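Local atomic coordinates of odorant binding protein, antennal (Anopheles gambiae, PDB entry 3R1P), a protein that probably binds and carries odorant molecules in the mosquito antenna, and holds a palmitic acid in this crystal structure. Residues A[10-15]-A[122-127]; A[39-43]-A[104-108]; A[66-70]-A[88-94]. One frame throughout, in Å; residues are numbered along the deposited sequence.

Contact 1 of 3, residues A[10-15]-A[122-127]; sequences YKKPAK and HLLVLE. With PLM (palmitic acid), chain G.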
# COMPACT_ATOMS: atom_id res chain seq x y z
N TYR A 10 8.36 -8.04 -13.20
CA TYR A 10 7.28 -7.66 -12.27
C TYR A 10 6.36 -6.52 -12.72
O TYR A 10 5.30 -6.31 -12.11
CB TYR A 10 7.93 -7.32 -10.93
CG TYR A 10 8.47 -8.52 -10.19
CD1 TYR A 10 7.65 -9.26 -9.34
CD2 TYR A 10 9.79 -8.93 -10.33
CE1 TYR A 10 8.13 -10.37 -8.65
CE2 TYR A 10 10.29 -10.03 -9.65
CZ TYR A 10 9.45 -10.75 -8.81
OH TYR A 10 9.92 -11.85 -8.11
N LYS A 11 6.80 -5.74 -13.73
CA LYS A 11 6.11 -4.55 -14.23
C LYS A 11 4.68 -4.74 -14.77
O LYS A 11 3.82 -3.93 -14.42
CB LYS A 11 7.01 -3.74 -15.19
CG LYS A 11 6.51 -2.32 -15.49
CD LYS A 11 7.11 -1.26 -14.58
CE LYS A 11 6.49 0.09 -14.85
NZ LYS A 11 6.32 0.87 -13.61
N LYS A 12 4.42 -5.79 -15.59
CA LYS A 12 3.07 -6.05 -16.12
C LYS A 12 2.03 -6.24 -14.99
O LYS A 12 1.04 -5.49 -14.99
CB LYS A 12 3.06 -7.24 -17.09
CG LYS A 12 3.81 -7.00 -18.39
CD LYS A 12 2.86 -7.09 -19.58
CE LYS A 12 2.92 -8.42 -20.32
NZ LYS A 12 2.56 -9.58 -19.46
N PRO A 13 2.23 -7.16 -14.00
CA PRO A 13 1.20 -7.32 -12.96
C PRO A 13 0.91 -6.09 -12.11
O PRO A 13 -0.26 -5.86 -11.80
CB PRO A 13 1.74 -8.46 -12.09
CG PRO A 13 2.75 -9.15 -12.91
CD PRO A 13 3.33 -8.14 -13.82
N ALA A 14 1.94 -5.32 -11.74
CA ALA A 14 1.80 -4.13 -10.89
C ALA A 14 1.02 -2.99 -11.53
O ALA A 14 0.34 -2.26 -10.82
CB ALA A 14 3.16 -3.65 -10.44
N LYS A 15 1.14 -2.83 -12.88
CA LYS A 15 0.44 -1.79 -13.64
C LYS A 15 -1.08 -2.06 -13.65
O LYS A 15 -1.88 -1.13 -13.50
CB LYS A 15 1.00 -1.69 -15.08
CG LYS A 15 2.40 -1.04 -15.19
CD LYS A 15 2.57 0.31 -14.44
CE LYS A 15 1.57 1.38 -14.83
NZ LYS A 15 1.75 2.62 -14.03
N HIS A 122 7.74 3.76 -8.21
CA HIS A 122 8.12 3.63 -9.62
C HIS A 122 7.44 2.44 -10.31
O HIS A 122 6.92 2.58 -11.42
CB HIS A 122 9.64 3.50 -9.77
CG HIS A 122 10.41 4.75 -9.44
ND1 HIS A 122 11.79 4.73 -9.36
CD2 HIS A 122 9.98 6.00 -9.16
CE1 HIS A 122 12.16 5.97 -9.07
NE2 HIS A 122 11.10 6.77 -8.93
N LEU A 123 7.46 1.27 -9.65
CA LEU A 123 6.90 0.01 -10.17
C LEU A 123 5.41 0.12 -10.49
O LEU A 123 4.97 -0.33 -11.55
CB LEU A 123 7.15 -1.13 -9.17
CG LEU A 123 6.59 -2.51 -9.55
CD1 LEU A 123 7.35 -3.11 -10.74
CD2 LEU A 123 6.60 -3.45 -8.37
N LEU A 124 4.64 0.70 -9.57
CA LEU A 124 3.19 0.82 -9.67
C LEU A 124 2.76 2.06 -10.48
O LEU A 124 1.86 1.92 -11.33
CB LEU A 124 2.60 1.00 -8.26
CG LEU A 124 2.59 -0.23 -7.36
CD1 LEU A 124 2.58 0.17 -5.90
CD2 LEU A 124 1.39 -1.13 -7.69
N VAL A 125 3.37 3.20 -10.15
CA VAL A 125 2.90 4.50 -10.66
C VAL A 125 3.48 5.00 -12.00
O VAL A 125 2.72 5.60 -12.74
CB VAL A 125 2.84 5.52 -9.48
CG1 VAL A 125 2.10 6.77 -9.86
CG2 VAL A 125 2.19 4.87 -8.23
N LEU A 126 4.75 4.74 -12.36
CA LEU A 126 5.26 5.22 -13.65
C LEU A 126 4.97 4.23 -14.79
O LEU A 126 4.60 3.08 -14.53
CB LEU A 126 6.77 5.54 -13.59
CG LEU A 126 7.25 6.47 -12.49
CD1 LEU A 126 8.74 6.53 -12.46
CD2 LEU A 126 6.62 7.85 -12.59
N GLU A 127 5.16 4.69 -16.05
CA GLU A 127 4.96 3.88 -17.26
C GLU A 127 5.97 2.72 -17.32
O GLU A 127 5.63 1.65 -17.87
CB GLU A 127 5.14 4.74 -18.52
CG GLU A 127 4.03 5.74 -18.79
CD GLU A 127 4.21 6.55 -20.06
OE1 GLU A 127 4.78 6.02 -21.04
OE2 GLU A 127 3.75 7.71 -20.08
OXT GLU A 127 7.11 2.88 -16.83
C1 PLM G . 3.39 -9.42 -8.64
O1 PLM G . 3.94 -10.13 -9.52
O2 PLM G . 2.41 -9.83 -7.98
C2 PLM G . 3.95 -8.03 -8.38
C3 PLM G . 3.15 -7.25 -7.34
C4 PLM G . 3.97 -6.13 -6.69
C5 PLM G . 3.07 -5.01 -6.15
C6 PLM G . 3.47 -4.56 -4.75
C7 PLM G . 2.37 -3.73 -4.08
C8 PLM G . 2.66 -3.48 -2.61
C9 PLM G . 2.40 -2.03 -2.20
CA PLM G . 3.05 -1.71 -0.86
CB PLM G . 2.99 -0.22 -0.54
CC PLM G . 4.12 0.53 -1.23
CD PLM G . 4.61 1.72 -0.40
CE PLM G . 3.71 2.96 -0.48
CF PLM G . 2.70 2.95 -1.62
CG PLM G . 3.34 3.38 -2.93

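Contact 2 of 3, residues A[39-43]-A[104-108]; sequences TVPTA and YETVK. With PLM (palmitic acid), chain G.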
# COMPACT_ATOMS: atom_id res chain seq x y z
N THR A 39 7.64 9.94 -0.01
CA THR A 39 6.59 10.15 0.99
C THR A 39 5.43 9.17 0.80
O THR A 39 4.97 8.97 -0.32
CB THR A 39 6.08 11.60 0.98
OG1 THR A 39 5.62 11.94 -0.31
CG2 THR A 39 7.13 12.61 1.42
N VAL A 40 4.94 8.57 1.90
CA VAL A 40 3.78 7.68 1.81
C VAL A 40 2.56 8.60 1.62
O VAL A 40 2.38 9.51 2.43
CB VAL A 40 3.61 6.74 3.03
CG1 VAL A 40 2.34 5.89 2.90
CG2 VAL A 40 4.84 5.85 3.20
N PRO A 41 1.79 8.46 0.51
CA PRO A 41 0.65 9.37 0.28
C PRO A 41 -0.33 9.43 1.45
O PRO A 41 -0.64 8.39 2.05
CB PRO A 41 0.02 8.83 -1.01
CG PRO A 41 1.12 8.08 -1.69
CD PRO A 41 1.91 7.46 -0.57
N THR A 42 -0.77 10.65 1.80
CA THR A 42 -1.60 10.93 2.98
C THR A 42 -3.07 11.28 2.74
O THR A 42 -3.82 11.35 3.71
CB THR A 42 -0.93 11.98 3.87
OG1 THR A 42 -0.78 13.20 3.14
CG2 THR A 42 0.41 11.51 4.41
N ALA A 43 -3.48 11.52 1.48
CA ALA A 43 -4.88 11.85 1.19
C ALA A 43 -5.81 10.73 1.70
O ALA A 43 -5.42 9.56 1.61
CB ALA A 43 -5.07 12.04 -0.31
N TYR A 104 -2.53 2.34 5.57
CA TYR A 104 -1.61 3.47 5.64
C TYR A 104 -0.62 3.31 6.81
O TYR A 104 0.59 3.44 6.59
CB TYR A 104 -2.37 4.80 5.75
CG TYR A 104 -1.47 5.98 6.04
CD1 TYR A 104 -0.70 6.56 5.03
CD2 TYR A 104 -1.37 6.50 7.33
CE1 TYR A 104 0.15 7.64 5.30
CE2 TYR A 104 -0.52 7.58 7.61
CZ TYR A 104 0.22 8.15 6.59
OH TYR A 104 1.07 9.19 6.87
N GLU A 105 -1.13 3.06 8.02
CA GLU A 105 -0.30 2.90 9.22
C GLU A 105 0.67 1.73 9.10
O GLU A 105 1.79 1.81 9.60
CB GLU A 105 -1.15 2.76 10.48
CG GLU A 105 -1.80 4.05 10.95
CD GLU A 105 -2.51 3.95 12.30
OE1 GLU A 105 -2.13 3.07 13.11
OE2 GLU A 105 -3.42 4.77 12.55
N THR A 106 0.24 0.64 8.43
CA THR A 106 1.10 -0.54 8.24
C THR A 106 2.30 -0.15 7.33
O THR A 106 3.44 -0.48 7.67
CB THR A 106 0.29 -1.74 7.70
OG1 THR A 106 -0.75 -2.07 8.62
CG2 THR A 106 1.15 -2.98 7.45
N VAL A 107 2.04 0.54 6.21
CA VAL A 107 3.07 1.00 5.26
C VAL A 107 4.05 1.98 5.95
O VAL A 107 5.26 1.81 5.82
CB VAL A 107 2.47 1.55 3.95
CG1 VAL A 107 3.51 2.25 3.07
CG2 VAL A 107 1.81 0.42 3.17
N LYS A 108 3.51 2.94 6.72
CA LYS A 108 4.31 3.91 7.49
C LYS A 108 5.27 3.20 8.45
O LYS A 108 6.43 3.58 8.54
CB LYS A 108 3.39 4.86 8.28
CG LYS A 108 2.77 5.97 7.42
CD LYS A 108 3.80 6.97 6.83
CE LYS A 108 4.50 7.86 7.85
NZ LYS A 108 3.55 8.79 8.55
C1 PLM G . 3.39 -9.42 -8.64
O1 PLM G . 3.94 -10.13 -9.52
O2 PLM G . 2.41 -9.83 -7.98
C2 PLM G . 3.95 -8.03 -8.38
C3 PLM G . 3.15 -7.25 -7.34
C4 PLM G . 3.97 -6.13 -6.69
C5 PLM G . 3.07 -5.01 -6.15
C6 PLM G . 3.47 -4.56 -4.75
C7 PLM G . 2.37 -3.73 -4.08
C8 PLM G . 2.66 -3.48 -2.61
C9 PLM G . 2.40 -2.03 -2.20
CA PLM G . 3.05 -1.71 -0.86
CB PLM G . 2.99 -0.22 -0.54
CC PLM G . 4.12 0.53 -1.23
CD PLM G . 4.61 1.72 -0.40
CE PLM G . 3.71 2.96 -0.48
CF PLM G . 2.70 2.95 -1.62
CG PLM G . 3.34 3.38 -2.93
O HOH W 1 3.19 9.98 5.14

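Contact 3 of 3, residues A[66-70]-A[88-94]; sequences RILLD and TRECSHI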
# COMPACT_ATOMS: atom_id res chain seq x y z
N ARG A 66 -5.70 -7.25 10.00
CA ARG A 66 -4.28 -6.91 10.02
C ARG A 66 -3.65 -7.26 8.67
O ARG A 66 -4.20 -8.08 7.92
CB ARG A 66 -3.52 -7.55 11.20
CG ARG A 66 -3.32 -9.06 11.07
CD ARG A 66 -2.79 -9.67 12.35
NE ARG A 66 -2.53 -11.09 12.16
CZ ARG A 66 -1.36 -11.60 11.77
NH1 ARG A 66 -0.32 -10.81 11.53
NH2 ARG A 66 -1.23 -12.91 11.61
N ILE A 67 -2.52 -6.61 8.34
CA ILE A 67 -1.86 -6.85 7.06
C ILE A 67 -0.80 -7.94 7.23
O ILE A 67 0.14 -7.78 8.00
CB ILE A 67 -1.30 -5.53 6.43
CG1 ILE A 67 -2.41 -4.41 6.24
CG2 ILE A 67 -0.53 -5.80 5.14
CD1 ILE A 67 -3.88 -4.84 5.78
N LEU A 68 -0.97 -9.04 6.50
CA LEU A 68 -0.07 -10.20 6.58
C LEU A 68 1.22 -9.92 5.80
O LEU A 68 1.39 -10.37 4.66
CB LEU A 68 -0.81 -11.46 6.08
CG LEU A 68 -2.15 -11.77 6.76
CD1 LEU A 68 -2.98 -12.73 5.91
CD2 LEU A 68 -1.97 -12.26 8.18
N LEU A 69 2.12 -9.15 6.43
CA LEU A 69 3.38 -8.75 5.84
C LEU A 69 4.31 -9.91 5.49
O LEU A 69 5.02 -9.82 4.49
CB LEU A 69 4.10 -7.67 6.67
CG LEU A 69 3.38 -6.31 6.80
CD1 LEU A 69 4.07 -5.44 7.81
CD2 LEU A 69 3.31 -5.58 5.47
N ASP A 70 4.28 -11.02 6.25
CA ASP A 70 5.09 -12.21 5.97
C ASP A 70 4.65 -12.83 4.65
O ASP A 70 5.51 -13.19 3.84
CB ASP A 70 5.04 -13.21 7.14
CG ASP A 70 5.90 -12.81 8.32
OD1 ASP A 70 7.14 -12.69 8.14
OD2 ASP A 70 5.36 -12.69 9.43
N THR A 88 8.81 -6.81 10.86
CA THR A 88 7.71 -7.49 10.19
C THR A 88 6.60 -7.84 11.18
O THR A 88 5.42 -7.63 10.90
CB THR A 88 8.23 -8.75 9.46
OG1 THR A 88 9.35 -8.40 8.65
CG2 THR A 88 7.18 -9.39 8.59
N ARG A 89 6.99 -8.35 12.36
CA ARG A 89 6.02 -8.73 13.36
C ARG A 89 5.18 -7.56 13.94
O ARG A 89 3.97 -7.66 13.94
CB ARG A 89 6.64 -9.64 14.43
CG ARG A 89 7.55 -8.92 15.40
CD ARG A 89 8.89 -9.58 15.59
NE ARG A 89 9.67 -8.82 16.57
CZ ARG A 89 10.99 -8.83 16.66
NH1 ARG A 89 11.72 -9.58 15.84
NH2 ARG A 89 11.60 -8.09 17.58
N GLU A 90 5.82 -6.44 14.34
CA GLU A 90 5.05 -5.34 14.90
C GLU A 90 4.11 -4.66 13.90
O GLU A 90 2.93 -4.43 14.20
CB GLU A 90 5.92 -4.35 15.71
CG GLU A 90 6.37 -3.09 15.00
CD GLU A 90 7.00 -2.06 15.91
OE1 GLU A 90 6.36 -1.02 16.16
OE2 GLU A 90 8.14 -2.29 16.37
N CYS A 91 4.63 -4.40 12.68
CA CYS A 91 3.87 -3.75 11.64
C CYS A 91 2.74 -4.62 11.09
O CYS A 91 1.77 -4.07 10.57
CB CYS A 91 4.79 -3.27 10.52
SG CYS A 91 6.15 -2.20 11.08
N SER A 92 2.85 -5.95 11.23
CA SER A 92 1.80 -6.87 10.75
C SER A 92 0.67 -7.07 11.78
O SER A 92 -0.23 -7.86 11.54
CB SER A 92 2.39 -8.20 10.31
OG SER A 92 3.04 -8.86 11.38
N HIS A 93 0.69 -6.34 12.90
CA HIS A 93 -0.36 -6.46 13.91
C HIS A 93 -1.07 -5.13 14.18
O HIS A 93 -1.73 -4.97 15.21
CB HIS A 93 0.17 -7.09 15.19
CG HIS A 93 0.57 -8.52 15.03
ND1 HIS A 93 -0.29 -9.54 15.35
CD2 HIS A 93 1.72 -9.05 14.56
CE1 HIS A 93 0.36 -10.65 15.08
NE2 HIS A 93 1.58 -10.41 14.62
N ILE A 94 -0.95 -4.18 13.25
CA ILE A 94 -1.61 -2.89 13.35
C ILE A 94 -3.06 -3.05 12.88
O ILE A 94 -3.29 -3.52 11.76
CB ILE A 94 -0.85 -1.80 12.54
CG1 ILE A 94 0.55 -1.50 13.14
CG2 ILE A 94 -1.70 -0.52 12.36
CD1 ILE A 94 1.48 -0.70 12.24
O HOH W 2 -1.39 -4.66 10.13

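Contact 1 of 3, residues A[10-15]-A[122-127]
Ala-14 and Leu-124 bring their CA atoms to 5.3 Å where the first turn of helix 11-25 meets the last turn of helix 114-125. The apolar part of the contact centres on Ala-14: its CB points at the second segment and meets Leu-123 CG at 3.7 Å. The CD2 branch of Leu-124 folds back onto the same residue, reaching Ala-14 O at 3.5 Å even though the side chain sets out away from this helix. In the all-helical PBP/GOBP fold seen here, this joins the two ends of the chain, and the disulfide between Cys-35 and Cys-121 ties helix 114-125 down just before the contact. Two lysines one turn apart then take up carbonyls at the end of that helix. Lys-11 has CG anti to its own N (chi1 -166°) and a chain bent at chi2 and chi4, which carries NZ into hydrogen bonds with Leu-123 O at 2.7 Å and Leu-126 O at 2.9 Å. Lys-15 curls at chi2 and chi3, and its NZ hydrogen-bonds to Leu-124 O at 2.8 Å. Lys-15 NZ makes a second hydrogen bond to Leu-126 O, 2.9 Å away. Leu-126 O therefore accepts from both amines, which approach from opposite faces of its plane, 52° out of it for Lys-11 and 61° for Lys-15. Both positive charges would probably interact well with the negative end of the helix dipole. A long salt bridge adds the chain terminus, Glu-127 OXT lying 3.9 Å from Lys-11 NZ. Leu-123 also faces the ligand, its CD2 near C4 of the palmitic acid, whose carboxyl O1 lies beside Pro-13 CG and Tyr-10 CD1. Farther round helix 114-125, Leu-124 packs on Tyr-49 and Leu-53 of helix 44-56.

Contact 2 of 3, residues A[39-43]-A[104-108]
Beside the methyl end of the palmitic acid in the ligand pocket, Val-40 of the loop between helices 29-32 and 44-56 packs against Tyr-104 and Val-107 of helix 99-110. Val-40 CG1, anti to its backbone N (chi1 177°), touches both partners, Tyr-104 CE1 at 3.7 Å and Val-107 CG1 at 3.8 Å. The latter methyl is shared with the ligand: Val-107 CG1 is 3.6 Å from carbon CE of the fatty acid, so one branch serves the protein interface and the pocket wall together. Val-40 also meets the aliphatic part of Lys-108, CB to CD 3.8 Å. In Lys-108 chi1 (-78°) puts CG over one face of the Tyr-104 ring, and the bends at chi2, chi3 and chi4 then bring the amine back to the phenol, NZ donating to Tyr-104 OH at 3.0 Å. Water 1 also bonds to that hydroxyl, 2.8 Å from Tyr-104 OH. The water donates to Val-40 O at 2.9 Å and supplies the hydrogen-bonded link between the segments, which have no direct one. Thr-42 runs alongside the tyrosine, its CG2 against OH. Pro-41 O comes obliquely to the ring, 3.4 Å from Tyr-104 CE1, and is buried with no hydrogen-bond partner in the model. Tyr-104 also makes a cation-pi contact with Lys-47. Helix 44-56 packs against both segments, Ile-50 touching Val-40 and Val-107 while Phe-54 adds to Val-107; elsewhere on helix 99-110, Thr-106 rests on Ile-67.

Contact 3 of 3, residues A[66-70]-A[88-94]
Arg-66 reaches across to Ser-92 and His-93 with its guanidinium group. Arg-66 NH1 donates to Ser-92 O at 3.0 Å along a nearly straight bond of 165°; the oxygen lies close to the guanidinium plane, while the donor stands above the plane of the carbonyl. The same flat group stacks on the imidazole of His-93, centres 4.3 Å apart and planes at 6°. With Arg-66 CG between the backbone N and the carbonyl carbon (chi1 72°), the chain runs extended from CG to NE and takes the guanidinium alongside His-93. Leu-68 CD2 lies over the rim of the opposite guanidinium face, so the two neighbours limit how the group can tilt. Deeper in, Leu-69 points at the helix 88-91 segment and sets CD1 against Cys-91 CB at 3.5 Å. Nearer the surface, Thr-88 CG2 sits 3.3 Å from OD1 of exposed Asp-70. Backbone atoms meet as well: Ser-92 CA makes a CA-H...O contact with Ile-67 O at 3.3 Å. Water 2 accepts from Ile-67 N at 2.9 Å and donates to Ile-94 O at 2.8 Å and Cys-91 O at 3.2 Å, bridging the segments. An inverse gamma turn centred on Leu-68 leads into helix 69-72. Helix 99-110 is fastened to helix 88-91 by the Cys-91 to Cys-109 disulfide and the Thr-88 OG1 to Tyr-110 OH hydrogen bond; Ile-67 and Leu-69 also pack on it.

In the fold
None of the three contacts is wholly buried, yet contact 2 lies nearest the middle, its centre about 8 Å from the centre of the chain against about 13 Å for the centres of the others. Contacts 1 and 3 fall on opposite sides of that point. Contacts 1 and 2 touch different ends of one palmitic acid, carboxyl and methyl respectively, without touching each other. Contacts 2 and 3 meet directly through helix 99-110, where Glu-105 touches Ile-94. Chemistry follows place: lysine amines on helix-end carbonyls in contact 1, apolar packing with a water link in contact 2, and in contact 3 a guanidinium stack at one end and Leu-69 packed on a disulfide-bonded cysteine at the other.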